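Local coordinates for protein NADP-dependent glyceraldehyde-3-phosphate dehydrogenase (PDB 3PRL) that probably oxidises glyceraldehyde 3-phosphate to 3-phosphoglycerate with NADP+ as hydride acceptor, without forming 1,3-bisphosphoglycerate, as an enzyme of the aldehyde dehydrogenase family, at residues 78-83 and 172-177; 115-120 and 168-173; 340-345 and 379-384; 348-353 and 371-376. All coordinates share one frame; numbering follows the deposited sequence.

Interaction 1: 78-83 and 172-177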
loop_
_atom_site.group_PDB
_atom_site.type_symbol
_atom_site.label_atom_id
_atom_site.label_comp_id
_atom_site.label_asym_id
_atom_site.label_seq_id
_atom_site.Cartn_x
_atom_site.Cartn_y
_atom_site.Cartn_z
ATOM N N TYR D 78 22.354 10.599 -4.119
ATOM C CA TYR D 78 23.177 10.564 -2.915
ATOM C C TYR D 78 24.426 11.424 -3.116
ATOM O O TYR D 78 24.730 12.283 -2.300
ATOM C CB TYR D 78 23.613 9.125 -2.572
ATOM C CG TYR D 78 22.516 8.159 -2.146
ATOM C CD1 TYR D 78 21.308 8.616 -1.638
ATOM C CD2 TYR D 78 22.718 6.780 -2.209
ATOM C CE1 TYR D 78 20.314 7.737 -1.236
ATOM C CE2 TYR D 78 21.728 5.887 -1.807
ATOM C CZ TYR D 78 20.526 6.375 -1.323
ATOM O OH TYR D 78 19.535 5.503 -0.921
ATOM N N ALA D 79 25.139 11.181 -4.224
ATOM C CA ALA D 79 26.391 11.904 -4.548
ATOM C C ALA D 79 26.181 13.404 -4.686
ATOM O O ALA D 79 26.983 14.203 -4.201
ATOM C CB ALA D 79 27.029 11.351 -5.822
ATOM N N TRP D 80 25.082 13.776 -5.335
ATOM C CA TRP D 80 24.728 15.176 -5.517
ATOM C C TRP D 80 24.451 15.808 -4.159
ATOM O O TRP D 80 24.932 16.893 -3.878
ATOM C CB TRP D 80 23.508 15.262 -6.434
ATOM C CG TRP D 80 22.958 16.622 -6.709
ATOM C CD1 TRP D 80 23.624 17.818 -6.686
ATOM C CD2 TRP D 80 21.616 16.920 -7.101
ATOM N NE1 TRP D 80 22.773 18.836 -7.027
ATOM C CE2 TRP D 80 21.534 18.314 -7.290
ATOM C CE3 TRP D 80 20.477 16.137 -7.326
ATOM C CZ2 TRP D 80 20.351 18.948 -7.676
ATOM C CZ3 TRP D 80 19.306 16.761 -7.700
ATOM C CH2 TRP D 80 19.252 18.152 -7.880
ATOM N N ALA D 81 23.682 15.104 -3.327
ATOM C CA ALA D 81 23.323 15.574 -1.987
ATOM C C ALA D 81 24.568 15.812 -1.146
ATOM O O ALA D 81 24.683 16.855 -0.480
ATOM C CB ALA D 81 22.418 14.594 -1.309
ATOM N N ASP D 82 25.492 14.850 -1.185
ATOM C CA ASP D 82 26.758 14.975 -0.457
ATOM C C ASP D 82 27.523 16.236 -0.861
ATOM O O ASP D 82 27.951 17.008 -0.001
ATOM C CB ASP D 82 27.646 13.734 -0.653
ATOM C CG ASP D 82 26.953 12.433 -0.249
ATOM O OD1 ASP D 82 25.820 12.465 0.281
ATOM O OD2 ASP D 82 27.550 11.362 -0.471
ATOM N N LEU D 83 27.688 16.435 -2.165
ATOM C CA LEU D 83 28.400 17.602 -2.674
ATOM C C LEU D 83 27.702 18.915 -2.320
ATOM O O LEU D 83 28.371 19.906 -2.085
ATOM C CB LEU D 83 28.631 17.517 -4.194
ATOM C CG LEU D 83 29.415 16.354 -4.821
ATOM C CD1 LEU D 83 29.805 16.683 -6.272
ATOM C CD2 LEU D 83 30.655 15.943 -4.020
ATOM N N LYS D 172 12.138 19.357 -7.645
ATOM C CA LYS D 172 11.564 18.979 -8.951
ATOM C C LYS D 172 12.503 18.102 -9.741
ATOM O O LYS D 172 12.079 17.108 -10.334
ATOM C CB LYS D 172 11.246 20.218 -9.784
ATOM C CG LYS D 172 10.161 21.100 -9.184
ATOM C CD LYS D 172 10.084 22.446 -9.912
ATOM C CE LYS D 172 8.975 23.316 -9.349
ATOM N NZ LYS D 172 9.126 23.444 -7.872
ATOM N N ILE D 173 13.780 18.478 -9.755
ATOM C CA ILE D 173 14.795 17.726 -10.483
ATOM C C ILE D 173 15.018 16.322 -9.899
ATOM O O ILE D 173 15.025 15.358 -10.657
ATOM C CB ILE D 173 16.139 18.495 -10.607
ATOM C CG1 ILE D 173 15.917 19.900 -11.180
ATOM C CG2 ILE D 173 17.130 17.725 -11.509
ATOM C CD1 ILE D 173 17.134 20.821 -11.010
ATOM N N ALA D 174 15.161 16.194 -8.576
ATOM C CA ALA D 174 15.460 14.876 -7.962
ATOM C C ALA D 174 14.423 13.800 -8.258
ATOM O O ALA D 174 14.811 12.722 -8.703
ATOM C CB ALA D 174 15.696 14.981 -6.446
ATOM N N PRO D 175 13.114 14.069 -7.985
ATOM C CA PRO D 175 12.166 12.974 -8.247
ATOM C C PRO D 175 12.105 12.621 -9.713
ATOM O O PRO D 175 11.886 11.458 -10.058
ATOM C CB PRO D 175 10.804 13.524 -7.789
ATOM C CG PRO D 175 11.030 15.024 -7.438
ATOM C CD PRO D 175 12.509 15.171 -7.192
ATOM N N ALA D 176 12.283 13.627 -10.564
ATOM C CA ALA D 176 12.275 13.440 -12.016
ATOM C C ALA D 176 13.369 12.500 -12.522
ATOM O O ALA D 176 13.088 11.555 -13.272
ATOM C CB ALA D 176 12.328 14.804 -12.739
ATOM N N LEU D 177 14.610 12.731 -12.100
ATOM C CA LEU D 177 15.732 11.935 -12.611
ATOM C C LEU D 177 15.745 10.541 -12.023
ATOM O O LEU D 177 16.061 9.568 -12.720
ATOM C CB LEU D 177 17.072 12.589 -12.290
ATOM C CG LEU D 177 17.334 14.065 -12.636
ATOM C CD1 LEU D 177 18.692 14.443 -12.078
ATOM C CD2 LEU D 177 17.262 14.347 -14.120
#

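Interaction 2: 115-120 and 168-173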
loop_
_atom_site.group_PDB
_atom_site.type_symbol
_atom_site.label_atom_id
_atom_site.label_comp_id
_atom_site.label_asym_id
_atom_site.label_seq_id
_atom_site.Cartn_x
_atom_site.Cartn_y
_atom_site.Cartn_z
ATOM N N ASP D 115 18.841 16.986 2.126
ATOM C CA ASP D 115 17.935 16.138 2.877
ATOM C C ASP D 115 16.748 15.686 2.033
ATOM O O ASP D 115 16.342 14.519 2.125
ATOM C CB ASP D 115 17.451 16.844 4.135
ATOM C CG ASP D 115 18.541 16.984 5.187
ATOM O OD1 ASP D 115 19.595 16.301 5.092
ATOM O OD2 ASP D 115 18.330 17.775 6.122
ATOM N N ILE D 116 16.201 16.588 1.212
ATOM C CA ILE D 116 15.109 16.238 0.292
ATOM C C ILE D 116 15.569 15.297 -0.820
ATOM O O ILE D 116 14.831 14.373 -1.206
ATOM C CB ILE D 116 14.421 17.491 -0.340
ATOM C CG1 ILE D 116 13.515 18.184 0.677
ATOM C CG2 ILE D 116 13.550 17.101 -1.512
ATOM C CD1 ILE D 116 13.421 19.713 0.459
ATOM N N ILE D 117 16.770 15.527 -1.335
ATOM C CA ILE D 117 17.326 14.711 -2.400
ATOM C C ILE D 117 17.609 13.273 -1.916
ATOM O O ILE D 117 17.356 12.316 -2.649
ATOM C CB ILE D 117 18.589 15.373 -3.006
ATOM C CG1 ILE D 117 18.207 16.667 -3.748
ATOM C CG2 ILE D 117 19.372 14.412 -3.920
ATOM C CD1 ILE D 117 19.355 17.587 -3.972
ATOM N N ARG D 118 18.117 13.120 -0.688
ATOM C CA ARG D 118 18.407 11.771 -0.175
ATOM C C ARG D 118 17.128 10.981 0.075
ATOM O O ARG D 118 17.029 9.822 -0.299
ATOM C CB ARG D 118 19.282 11.828 1.074
ATOM C CG ARG D 118 20.672 12.355 0.790
ATOM C CD ARG D 118 21.648 11.864 1.808
ATOM N NE ARG D 118 22.609 12.900 2.148
ATOM C CZ ARG D 118 22.431 13.783 3.122
ATOM N NH1 ARG D 118 21.320 13.757 3.863
ATOM N NH2 ARG D 118 23.371 14.692 3.360
ATOM N N HIS D 119 16.145 11.636 0.681
ATOM C CA HIS D 119 14.864 11.020 1.031
ATOM C C HIS D 119 14.029 10.647 -0.186
ATOM O O HIS D 119 13.288 9.664 -0.148
ATOM C CB HIS D 119 14.079 11.950 1.939
ATOM C CG HIS D 119 13.026 11.254 2.738
ATOM N ND1 HIS D 119 13.248 10.791 4.016
ATOM C CD2 HIS D 119 11.750 10.927 2.432
ATOM C CE1 HIS D 119 12.149 10.216 4.467
ATOM N NE2 HIS D 119 11.229 10.281 3.523
ATOM N N THR D 120 14.149 11.462 -1.241
ATOM C CA THR D 120 13.579 11.235 -2.567
ATOM C C THR D 120 14.219 10.012 -3.223
ATOM O O THR D 120 13.518 9.171 -3.804
ATOM C CB THR D 120 13.806 12.493 -3.506
ATOM O OG1 THR D 120 13.039 13.609 -3.043
ATOM C CG2 THR D 120 13.401 12.217 -4.928
ATOM N N LEU D 168 13.470 24.593 -4.094
ATOM C CA LEU D 168 12.311 24.374 -4.957
ATOM C C LEU D 168 12.721 23.972 -6.373
ATOM O O LEU D 168 11.893 23.496 -7.157
ATOM C CB LEU D 168 11.393 25.609 -4.964
ATOM C CG LEU D 168 10.764 26.033 -3.628
ATOM C CD1 LEU D 168 9.799 27.166 -3.851
ATOM C CD2 LEU D 168 10.080 24.871 -2.943
ATOM N N ALA D 169 14.009 24.128 -6.682
ATOM C CA ALA D 169 14.586 23.561 -7.900
ATOM C C ALA D 169 14.872 22.036 -7.789
ATOM O O ALA D 169 14.335 21.233 -8.563
ATOM C CB ALA D 169 15.837 24.337 -8.282
ATOM N N ALA D 170 15.699 21.645 -6.820
ATOM C CA ALA D 170 15.960 20.218 -6.519
ATOM C C ALA D 170 14.723 19.371 -6.170
ATOM O O ALA D 170 14.681 18.172 -6.441
ATOM C CB ALA D 170 16.963 20.103 -5.423
ATOM N N ALA D 171 13.734 19.987 -5.532
ATOM C CA ALA D 171 12.473 19.311 -5.221
ATOM C C ALA D 171 11.762 18.811 -6.489
ATOM O O ALA D 171 10.888 17.961 -6.405
ATOM C CB ALA D 171 11.569 20.242 -4.460
ATOM N N LYS D 172 12.138 19.357 -7.645
ATOM C CA LYS D 172 11.564 18.979 -8.951
ATOM C C LYS D 172 12.503 18.102 -9.741
ATOM O O LYS D 172 12.079 17.108 -10.334
ATOM C CB LYS D 172 11.246 20.218 -9.784
ATOM C CG LYS D 172 10.161 21.100 -9.184
ATOM C CD LYS D 172 10.084 22.446 -9.912
ATOM C CE LYS D 172 8.975 23.316 -9.349
ATOM N NZ LYS D 172 9.126 23.444 -7.872
ATOM N N ILE D 173 13.780 18.478 -9.755
ATOM C CA ILE D 173 14.795 17.726 -10.483
ATOM C C ILE D 173 15.018 16.322 -9.899
ATOM O O ILE D 173 15.025 15.358 -10.657
ATOM C CB ILE D 173 16.139 18.495 -10.607
ATOM C CG1 ILE D 173 15.917 19.900 -11.180
ATOM C CG2 ILE D 173 17.130 17.725 -11.509
ATOM C CD1 ILE D 173 17.134 20.821 -11.010
#

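Interaction 3: 340-345 and 379-384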
loop_
_atom_site.group_PDB
_atom_site.type_symbol
_atom_site.label_atom_id
_atom_site.label_comp_id
_atom_site.label_asym_id
_atom_site.label_seq_id
_atom_site.Cartn_x
_atom_site.Cartn_y
_atom_site.Cartn_z
ATOM N N ALA D 340 8.169 46.008 -3.861
ATOM C CA ALA D 340 8.045 46.984 -2.778
ATOM C C ALA D 340 6.990 48.067 -3.088
ATOM O O ALA D 340 6.150 48.384 -2.238
ATOM C CB ALA D 340 9.404 47.615 -2.469
ATOM N N ALA D 341 7.019 48.615 -4.302
ATOM C CA ALA D 341 5.974 49.561 -4.719
ATOM C C ALA D 341 4.574 48.952 -4.512
ATOM O O ALA D 341 3.709 49.586 -3.890
ATOM C CB ALA D 341 6.169 49.987 -6.168
ATOM N N PHE D 342 4.380 47.729 -5.022
ATOM C CA PHE D 342 3.098 46.996 -4.940
ATOM C C PHE D 342 2.669 46.761 -3.492
ATOM O O PHE D 342 1.506 46.960 -3.163
ATOM C CB PHE D 342 3.151 45.665 -5.725
ATOM C CG PHE D 342 1.935 44.765 -5.512
ATOM C CD1 PHE D 342 0.761 44.964 -6.240
ATOM C CD2 PHE D 342 1.975 43.725 -4.581
ATOM C CE1 PHE D 342 -0.360 44.166 -6.046
ATOM C CE2 PHE D 342 0.857 42.900 -4.371
ATOM C CZ PHE D 342 -0.318 43.121 -5.107
ATOM N N ILE D 343 3.609 46.357 -2.631
ATOM C CA ILE D 343 3.350 46.202 -1.182
ATOM C C ILE D 343 2.906 47.520 -0.535
ATOM O O ILE D 343 1.895 47.572 0.161
ATOM C CB ILE D 343 4.583 45.642 -0.415
ATOM C CG1 ILE D 343 4.990 44.270 -0.975
ATOM C CG2 ILE D 343 4.290 45.543 1.092
ATOM C CD1 ILE D 343 6.489 44.033 -0.926
ATOM N N GLN D 344 3.660 48.578 -0.790
ATOM C CA GLN D 344 3.325 49.914 -0.278
ATOM C C GLN D 344 1.880 50.315 -0.582
ATOM O O GLN D 344 1.193 50.883 0.276
ATOM C CB GLN D 344 4.294 50.960 -0.841
ATOM C CG GLN D 344 4.098 52.395 -0.313
ATOM C CD GLN D 344 4.223 52.501 1.203
ATOM O OE1 GLN D 344 5.258 52.179 1.785
ATOM N NE2 GLN D 344 3.158 52.963 1.848
ATOM N N GLY D 345 1.433 50.017 -1.800
ATOM C CA GLY D 345 0.074 50.337 -2.246
ATOM C C GLY D 345 -1.020 49.606 -1.490
ATOM O O GLY D 345 -2.122 50.142 -1.313
ATOM N N ALA D 379 -13.160 45.229 2.574
ATOM C CA ALA D 379 -13.086 46.238 1.493
ATOM C C ALA D 379 -11.646 46.622 1.113
ATOM O O ALA D 379 -11.415 47.271 0.080
ATOM C CB ALA D 379 -13.904 47.501 1.857
ATOM N N MET D 380 -10.690 46.223 1.949
ATOM C CA MET D 380 -9.272 46.543 1.745
ATOM C C MET D 380 -8.586 45.446 0.935
ATOM O O MET D 380 -8.777 44.246 1.197
ATOM C CB MET D 380 -8.558 46.697 3.090
ATOM C CG MET D 380 -9.311 47.553 4.107
ATOM S SD MET D 380 -8.565 47.514 5.746
ATOM C CE MET D 380 -9.581 48.726 6.604
ATOM N N ARG D 381 -7.772 45.867 -0.032
ATOM C CA ARG D 381 -7.067 44.954 -0.928
ATOM C C ARG D 381 -6.203 43.951 -0.166
ATOM O O ARG D 381 -6.096 42.794 -0.575
ATOM C CB ARG D 381 -6.194 45.733 -1.915
ATOM C CG ARG D 381 -6.960 46.601 -2.914
ATOM C CD ARG D 381 -5.993 47.422 -3.753
ATOM N NE ARG D 381 -4.963 46.578 -4.361
ATOM C CZ ARG D 381 -3.849 47.034 -4.926
ATOM N NH1 ARG D 381 -3.610 48.343 -4.976
ATOM N NH2 ARG D 381 -2.972 46.181 -5.460
ATOM N N VAL D 382 -5.610 44.410 0.938
ATOM C CA VAL D 382 -4.633 43.644 1.720
ATOM C C VAL D 382 -5.277 42.469 2.454
ATOM O O VAL D 382 -4.578 41.610 2.991
ATOM C CB VAL D 382 -3.825 44.572 2.716
ATOM C CG1 VAL D 382 -4.657 44.929 3.974
ATOM C CG2 VAL D 382 -2.470 43.954 3.098
ATOM N N ALA D 383 -6.608 42.429 2.470
ATOM C CA ALA D 383 -7.336 41.324 3.086
ATOM C C ALA D 383 -7.424 40.134 2.132
ATOM O O ALA D 383 -7.836 39.034 2.523
ATOM C CB ALA D 383 -8.746 41.780 3.524
ATOM N N TRP D 384 -7.015 40.359 0.885
ATOM C CA TRP D 384 -7.281 39.427 -0.200
ATOM C C TRP D 384 -6.018 39.159 -1.011
ATOM O O TRP D 384 -5.629 37.991 -1.191
ATOM C CB TRP D 384 -8.408 39.968 -1.109
ATOM C CG TRP D 384 -9.710 40.238 -0.391
ATOM C CD1 TRP D 384 -10.324 41.456 -0.216
ATOM C CD2 TRP D 384 -10.550 39.271 0.257
ATOM N NE1 TRP D 384 -11.493 41.302 0.491
ATOM C CE2 TRP D 384 -11.658 39.974 0.796
ATOM C CE3 TRP D 384 -10.482 37.877 0.427
ATOM C CZ2 TRP D 384 -12.681 39.333 1.504
ATOM C CZ3 TRP D 384 -11.516 37.234 1.124
ATOM C CH2 TRP D 384 -12.599 37.967 1.653
HETATM O O HOH W 1 -0.515 47.587 -4.936
#

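Interaction 4: 348-353 and 371-376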
loop_
_atom_site.group_PDB
_atom_site.type_symbol
_atom_site.label_atom_id
_atom_site.label_comp_id
_atom_site.label_asym_id
_atom_site.label_seq_id
_atom_site.Cartn_x
_atom_site.Cartn_y
_atom_site.Cartn_z
ATOM N N ASP D 348 -1.108 51.563 2.000
ATOM C CA ASP D 348 -1.848 52.795 1.661
ATOM C C ASP D 348 -3.375 52.583 1.652
ATOM O O ASP D 348 -4.078 53.111 2.518
ATOM C CB ASP D 348 -1.412 53.334 0.290
ATOM C CG ASP D 348 -0.019 53.951 0.292
ATOM O OD1 ASP D 348 0.510 54.157 -0.822
ATOM O OD2 ASP D 348 0.548 54.254 1.369
ATOM N N ASP D 349 -3.867 51.798 0.685
ATOM C CA ASP D 349 -5.300 51.499 0.526
ATOM C C ASP D 349 -5.988 51.133 1.839
ATOM O O ASP D 349 -7.135 51.535 2.085
ATOM C CB ASP D 349 -5.518 50.366 -0.489
ATOM C CG ASP D 349 -6.978 49.967 -0.607
ATOM O OD1 ASP D 349 -7.729 50.675 -1.320
ATOM O OD2 ASP D 349 -7.374 48.960 0.023
ATOM N N ALA D 350 -5.276 50.368 2.661
ATOM C CA ALA D 350 -5.756 49.932 3.964
ATOM C C ALA D 350 -5.853 51.096 4.940
ATOM O O ALA D 350 -6.867 51.252 5.610
ATOM C CB ALA D 350 -4.861 48.831 4.523
ATOM N N LEU D 351 -4.798 51.905 5.015
ATOM C CA LEU D 351 -4.814 53.107 5.855
ATOM C C LEU D 351 -5.801 54.130 5.304
ATOM O O LEU D 351 -6.474 54.813 6.066
ATOM C CB LEU D 351 -3.416 53.733 5.989
ATOM C CG LEU D 351 -2.284 52.883 6.578
ATOM C CD1 LEU D 351 -0.978 53.676 6.588
ATOM C CD2 LEU D 351 -2.620 52.391 7.980
ATOM N N GLU D 352 -5.887 54.200 3.973
ATOM C CA GLU D 352 -6.815 55.088 3.273
ATOM C C GLU D 352 -8.267 54.713 3.584
ATOM O O GLU D 352 -9.136 55.586 3.665
ATOM C CB GLU D 352 -6.541 55.049 1.767
ATOM C CG GLU D 352 -7.360 56.021 0.926
ATOM C CD GLU D 352 -7.196 55.789 -0.569
ATOM O OE1 GLU D 352 -6.056 55.504 -1.014
ATOM O OE2 GLU D 352 -8.207 55.893 -1.299
ATOM N N ASN D 353 -8.510 53.418 3.774
ATOM C CA ASN D 353 -9.823 52.907 4.162
ATOM C C ASN D 353 -9.919 52.694 5.675
ATOM O O ASN D 353 -10.759 51.928 6.166
ATOM C CB ASN D 353 -10.139 51.609 3.407
ATOM C CG ASN D 353 -11.606 51.191 3.538
ATOM O OD1 ASN D 353 -11.913 50.148 4.119
ATOM N ND2 ASN D 353 -12.510 52.004 3.002
ATOM N N THR D 371 5.197 45.365 8.853
ATOM C CA THR D 371 4.054 46.239 8.971
ATOM C C THR D 371 2.867 45.478 9.546
ATOM O O THR D 371 2.448 44.450 8.996
ATOM C CB THR D 371 3.722 46.922 7.613
ATOM O OG1 THR D 371 4.901 47.551 7.091
ATOM C CG2 THR D 371 2.660 47.978 7.799
ATOM N N LEU D 372 2.353 45.982 10.669
ATOM C CA LEU D 372 1.172 45.415 11.312
ATOM C C LEU D 372 -0.021 46.355 11.205
ATOM O O LEU D 372 0.047 47.524 11.619
ATOM C CB LEU D 372 1.449 45.063 12.777
ATOM C CG LEU D 372 0.471 44.083 13.441
ATOM C CD1 LEU D 372 0.510 42.710 12.768
ATOM C CD2 LEU D 372 0.781 43.952 14.914
ATOM N N LEU D 373 -1.111 45.827 10.650
ATOM C CA LEU D 373 -2.357 46.569 10.513
ATOM C C LEU D 373 -3.465 45.881 11.285
ATOM O O LEU D 373 -3.547 44.653 11.303
ATOM C CB LEU D 373 -2.751 46.687 9.041
ATOM C CG LEU D 373 -1.704 47.191 8.043
ATOM C CD1 LEU D 373 -2.083 46.769 6.635
ATOM C CD2 LEU D 373 -1.525 48.717 8.136
ATOM N N ASP D 374 -4.320 46.676 11.915
ATOM C CA ASP D 374 -5.446 46.150 12.684
ATOM C C ASP D 374 -6.753 46.640 12.079
ATOM O O ASP D 374 -6.747 47.507 11.204
ATOM C CB ASP D 374 -5.330 46.534 14.171
ATOM C CG ASP D 374 -6.134 45.612 15.099
ATOM O OD1 ASP D 374 -6.882 44.732 14.610
ATOM O OD2 ASP D 374 -6.016 45.775 16.334
ATOM N N ASP D 375 -7.862 46.053 12.533
ATOM C CA ASP D 375 -9.220 46.424 12.127
ATOM C C ASP D 375 -9.422 46.361 10.615
ATOM O O ASP D 375 -10.202 47.133 10.035
ATOM C CB ASP D 375 -9.582 47.800 12.695
ATOM C CG ASP D 375 -9.685 47.790 14.210
ATOM O OD1 ASP D 375 -10.769 47.429 14.725
ATOM O OD2 ASP D 375 -8.693 48.150 14.885
ATOM N N VAL D 376 -8.715 45.418 9.988
ATOM C CA VAL D 376 -8.678 45.287 8.535
ATOM C C VAL D 376 -10.014 44.775 8.022
ATOM O O VAL D 376 -10.624 43.880 8.612
ATOM C CB VAL D 376 -7.478 44.425 8.065
ATOM C CG1 VAL D 376 -7.576 44.083 6.575
ATOM C CG2 VAL D 376 -6.185 45.170 8.339
#

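Interaction 1: 78-83 and 172-177
W80 of helix 70-86 reaches across to I173 and A174 of helix 167-178 in a helix-to-helix packing of the coenzyme-binding part of the aldehyde dehydrogenase fold, where helix 167-178 follows strand 144-159 and precedes its parallel neighbour, strand 182-186. The two backbones stay well apart, W80 CA and A174 CA being 9.6 Å from each other, and the indole bridges most of the gap.

The direct contact is wholly apolar and all three residues are buried. With CG anti to the backbone N (chi1 178°), the W80 ring system extends from its own helix toward the other, six-membered ring foremost. Its far corner, CH2, lies 4.2 Å from I173 CB, the branch point of that side chain rather than a methyl end, and the two side chains run at roughly a right angle. The neighbouring ring atom CZ3 is 4.2 Å from A174 CB, so the leading end of the indole spans two successive residues of helix 167-178. Both approaches are oblique to the ring. I173 in turn packs on V183 and F185 of strand 182-186 and on M198 of helix 192-204.

No hydrogen bond crosses between the two segments. The buried indole N-H is satisfied by a third helix, W80 NE1 bonding to the backbone O of M198, which ties the ring to helix 192-204 while the six-membered ring makes the contact. Helix 167-178 is kinked at P175, which has no amide hydrogen, and at K172; the next turn is bonded again by L177 N to I173 O at 3.0 Å.

Interaction 2: 115-120 and 168-173
I117 sets its CG1 branch anti to the carbonyl carbon (chi1 -67°) and continues it nearly extended through chi2 at 161°, which carries CD1 across to A170 on helix 167-178 although the CB itself does not point at that helix. The methyl A170 CB is met by two successive atoms of that branch, I117 CD1 at 3.8 Å and I117 CG1 at 4.0 Å.

Beside this pair, I116 points its CB toward helix 167-178 and brings its CG2 methyl to the backbone: I116 CG2 is 4.4 Å from A171 CA. Small side chains at A170 and A171 let the helices come close, with I116 CA and A171 CA 6.8 Å apart. This is close helix-helix packing in the coenzyme-binding part of the aldehyde dehydrogenase fold. I117 also touches L77, W80 and L84 of helix 70-86, placing it between helices 70-86 and 167-178, while I116 packs against F137 of the second subunit.

No hydrogen bond joins the two segments; several polar groups bond within their own helix. I116 O accepts from both T120 N and T120 OG1, which come from opposite faces of its carbonyl plane; the hydroxyl bond, T120 OG1 to I116 O, is 2.7 Å long. On the partner helix, K172 runs extended and bends at its last torsion so that NZ donates to L168 O at 2.9 Å. The same ammonium bonds to T238 OG1 and forms a long, weak ion pair with E259, the predicted active-site residue. A169 O accepts from K172 N at 3.0 Å as well as from I173 N at 3.1 Å.

Interaction 3: 340-345 and 379-384
The F342 ring and the R381 guanidinium meet with their planes 64° apart. F342 CE1 lies at the edge of the guanidinium, near its plane, 3.4 Å from R381 NH2, while NH2 approaches the phenyl ring obliquely. Nearby in the loop, A383 CB lies over one face of the W384 ring, 4.0 Å above its plane and offset toward the rim. F342 has CG anti to the backbone N (chi1 171°), which sends the ring out beside helix 337-352. The arginine chain bends at chi3 (52°), turning its head toward that helix. G345 adds backbone alone, its O lying 4.3 Å from R381 NH1.

A water bridges the two residues. It donates to F342 O at 2.8 Å and accepts a weak bond from R381 NH2 at 2.9 Å, linking the helix backbone to the guanidinium. The contact joins helix 337-352 to the short 3-10 turn 381-383, in the loop between strands 367-374 and 391-397 of the catalytic part of the aldehyde dehydrogenase fold.

The stronger partner of R381 NH2 is E385, with which it forms a salt bridge. That pairing probably fixes the guanidinium and offsets its charge, so the phenyl ring and the water serve as secondary neighbours at a partly exposed surface.

Interaction 4: 348-353 and 371-376
A350 and L351, on the last turn of helix 337-352, pack on L373 of strand 367-374; helix and strand belong to the catalytic part of the aldehyde dehydrogenase fold, and the helix lies against its mixed sheet. The strand runs parallel to strand 391-397 on one side and antiparallel to 356-359 on the other.

Along the helix, D348 and D349 come first without touching the strand; their carbonyls accept from E352 N and N353 N, closing the final turn. The D349 carboxylate serves the neighbouring loop, its OD2 accepting from R381 N. A350 then directs its methyl at the sheet, and A350 CB rests 4.1 Å from L373 CD1. The short side chain allows a near approach of the backbones, A350 CA and V376 CA being 7.1 Å apart. A350 also packs on V382, the loop residue that touches L373 as well.

L351 follows with its CB not aimed at the strand. CG stands anti to the carbonyl carbon (chi1 -59°), and the CD2 branch reaches inward to lie 3.8 Å from L373 CD2. The two leucines cross at about a right angle, so L373 divides its methyls between successive helix residues; L357 of strand 356-359 touches both leucines.

N353 leaves the helical conformation. Where the strand ends, D375 takes up positive phi (56°), and its N donates to D374 OD1, a short bond of 2.6 Å that meets the oxygen from 38° out of the carboxylate plane.

In the fold
Interactions 1 and 2 share helix 167-178 and lie about 6 Å apart between centres: they have K172 and I173 in common, and A81 CB touches R118 CG at 3.5 Å. Both sit near the coenzyme site, with the side chain of I173 about 7 Å from that of S160, which binds NADP+ (absent from this chain), and that of A171 about 7 Å from that of E259, the predicted active-site residue. Interactions 3 and 4 both use the helix that carries F342 and A350; their centres are about 9 Å apart, and interaction 4 is nested within the loop that interaction 3 closes. Interactions 1 and 3 lie on opposite sides of the chain's centre, about 39 Å apart between centres.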